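Local coordinates for GTP-binding protein REM 1 (Homo sapiens, PDB 2NZJ) that binds GDP with a magnesium ion and, as a Ras-family GTP-binding protein, probably acts as a nucleotide-dependent switch in signalling, at residues 5-10 with 80-85. Residues are numbered along the deposited sequence; the frame is centred on the assembly and turned at random.
Sequences YRVVLL and AYVIVY
Val-8 and Tyr-81 stand side by side on neighbouring parallel strands, 5-10 and 80-85, in the middle of the Ras-type P-loop GTPase sheet. Five backbone hydrogen bonds join the strands, the first at Ala-80 N to Arg-6 O (3.3 Å, 148°) and the last, nearly straight, at Val-84 N to Leu-10 O (2.8 Å, 178°). Packing is close on both faces. On that of Val-7, Leu-9, Val-82 and Val-84, Leu-9 CD2 lies 3.6 Å from Val-82 CB and also reaches Val-84 CG2, while Val-7 CG1 crosses to Val-82 CG2 at 3.9 Å; helix 156-171 covers the Val-7 end. On the other face the Tyr-81 side chain runs alongside Val-8, and Leu-10 CD1 crosses to Tyr-81 CD2 at 4.0 Å. The tyrosine hydroxyl is hydrogen-bonded to Cys-74 O and Gly-78 N, fixing the ring's far end; a leucine here, lacking the hydroxyl, would probably leave both without this partner and Val-8 with less to pack against. The loose end is Arg-6, whose exposed side chain, extended as far as NE, makes no contact with strand 80-85. With CG beside its backbone N (chi1 -70°), Tyr-81 swings its ring toward strand 5-10, bringing CE2 to 3.5 Å from Val-8 CB.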
# COMPACT_ATOMS: atom_id res chain seq x y z
N TYR A 5 13.29 4.17 2.08
CA TYR A 5 12.24 4.64 1.19
C TYR A 5 10.95 5.01 1.95
O TYR A 5 10.59 4.37 2.93
CB TYR A 5 11.91 3.55 0.19
CG TYR A 5 13.06 3.06 -0.64
CD1 TYR A 5 13.49 1.73 -0.55
CD2 TYR A 5 13.69 3.89 -1.57
CE1 TYR A 5 14.54 1.25 -1.35
CE2 TYR A 5 14.75 3.44 -2.36
CZ TYR A 5 15.16 2.11 -2.25
OH TYR A 5 16.20 1.64 -3.04
N ARG A 6 10.26 6.03 1.46
CA ARG A 6 8.99 6.49 2.02
C ARG A 6 7.87 5.85 1.21
O ARG A 6 7.78 6.03 -0.01
CB ARG A 6 8.92 8.02 1.97
CG ARG A 6 7.66 8.65 2.53
CD ARG A 6 7.71 10.19 2.38
NE ARG A 6 6.46 10.84 2.82
CZ ARG A 6 6.19 11.27 4.06
NH1 ARG A 6 7.05 11.12 5.06
NH2 ARG A 6 5.01 11.83 4.34
N VAL A 7 7.05 5.06 1.89
CA VAL A 7 5.94 4.35 1.28
C VAL A 7 4.65 4.93 1.81
O VAL A 7 4.41 4.93 3.02
CB VAL A 7 5.94 2.84 1.64
CG1 VAL A 7 4.70 2.14 1.03
CG2 VAL A 7 7.23 2.18 1.19
N VAL A 8 3.79 5.40 0.92
CA VAL A 8 2.59 6.09 1.34
C VAL A 8 1.35 5.19 1.13
O VAL A 8 1.16 4.69 0.02
CB VAL A 8 2.47 7.46 0.63
CG1 VAL A 8 1.46 8.31 1.31
CG2 VAL A 8 3.81 8.18 0.65
N LEU A 9 0.55 4.99 2.20
CA LEU A 9 -0.72 4.20 2.14
C LEU A 9 -1.93 5.08 1.82
O LEU A 9 -2.26 5.98 2.57
CB LEU A 9 -1.03 3.46 3.46
CG LEU A 9 -0.22 2.22 3.84
CD1 LEU A 9 -0.53 1.79 5.26
CD2 LEU A 9 -0.48 1.08 2.87
N LEU A 10 -2.61 4.80 0.71
CA LEU A 10 -3.80 5.53 0.31
C LEU A 10 -5.02 4.59 0.25
O LEU A 10 -4.89 3.38 0.08
CB LEU A 10 -3.62 6.14 -1.08
CG LEU A 10 -2.48 7.13 -1.30
CD1 LEU A 10 -2.31 7.36 -2.80
CD2 LEU A 10 -2.71 8.44 -0.55
N ALA A 80 7.13 5.12 -3.08
CA ALA A 80 6.15 4.14 -3.56
C ALA A 80 4.79 4.44 -2.95
O ALA A 80 4.71 5.01 -1.86
CB ALA A 80 6.59 2.72 -3.19
N TYR A 81 3.73 4.05 -3.64
CA TYR A 81 2.37 4.23 -3.13
C TYR A 81 1.63 2.91 -3.11
O TYR A 81 1.67 2.17 -4.11
CB TYR A 81 1.63 5.24 -4.01
CG TYR A 81 2.16 6.63 -3.84
CD1 TYR A 81 3.14 7.14 -4.69
CD2 TYR A 81 1.70 7.44 -2.81
CE1 TYR A 81 3.62 8.42 -4.52
CE2 TYR A 81 2.18 8.69 -2.63
CZ TYR A 81 3.12 9.19 -3.48
OH TYR A 81 3.56 10.46 -3.25
N VAL A 82 0.99 2.62 -1.98
CA VAL A 82 0.12 1.45 -1.83
C VAL A 82 -1.34 1.92 -1.72
O VAL A 82 -1.74 2.48 -0.71
CB VAL A 82 0.50 0.60 -0.61
CG1 VAL A 82 -0.42 -0.58 -0.44
CG2 VAL A 82 1.89 0.12 -0.78
N ILE A 83 -2.10 1.72 -2.79
CA ILE A 83 -3.52 2.07 -2.84
C ILE A 83 -4.33 0.85 -2.41
O ILE A 83 -4.39 -0.13 -3.14
CB ILE A 83 -3.98 2.44 -4.27
CG1 ILE A 83 -3.30 3.71 -4.76
CG2 ILE A 83 -5.48 2.60 -4.34
CD1 ILE A 83 -3.38 3.92 -6.28
N VAL A 84 -4.96 0.93 -1.24
CA VAL A 84 -5.69 -0.19 -0.64
C VAL A 84 -7.19 0.00 -0.84
O VAL A 84 -7.68 1.10 -0.64
CB VAL A 84 -5.41 -0.26 0.85
CG1 VAL A 84 -6.22 -1.38 1.53
CG2 VAL A 84 -3.90 -0.38 1.08
N TYR A 85 -7.90 -1.06 -1.23
CA TYR A 85 -9.37 -1.10 -1.16
C TYR A 85 -9.79 -2.40 -0.46
O TYR A 85 -8.97 -3.29 -0.23
CB TYR A 85 -10.01 -0.94 -2.57
CG TYR A 85 -9.77 -2.10 -3.48
CD1 TYR A 85 -8.61 -2.18 -4.22
CD2 TYR A 85 -10.66 -3.15 -3.55
CE1 TYR A 85 -8.34 -3.25 -5.02
CE2 TYR A 85 -10.38 -4.28 -4.36
CZ TYR A 85 -9.21 -4.31 -5.09
OH TYR A 85 -8.93 -5.37 -5.93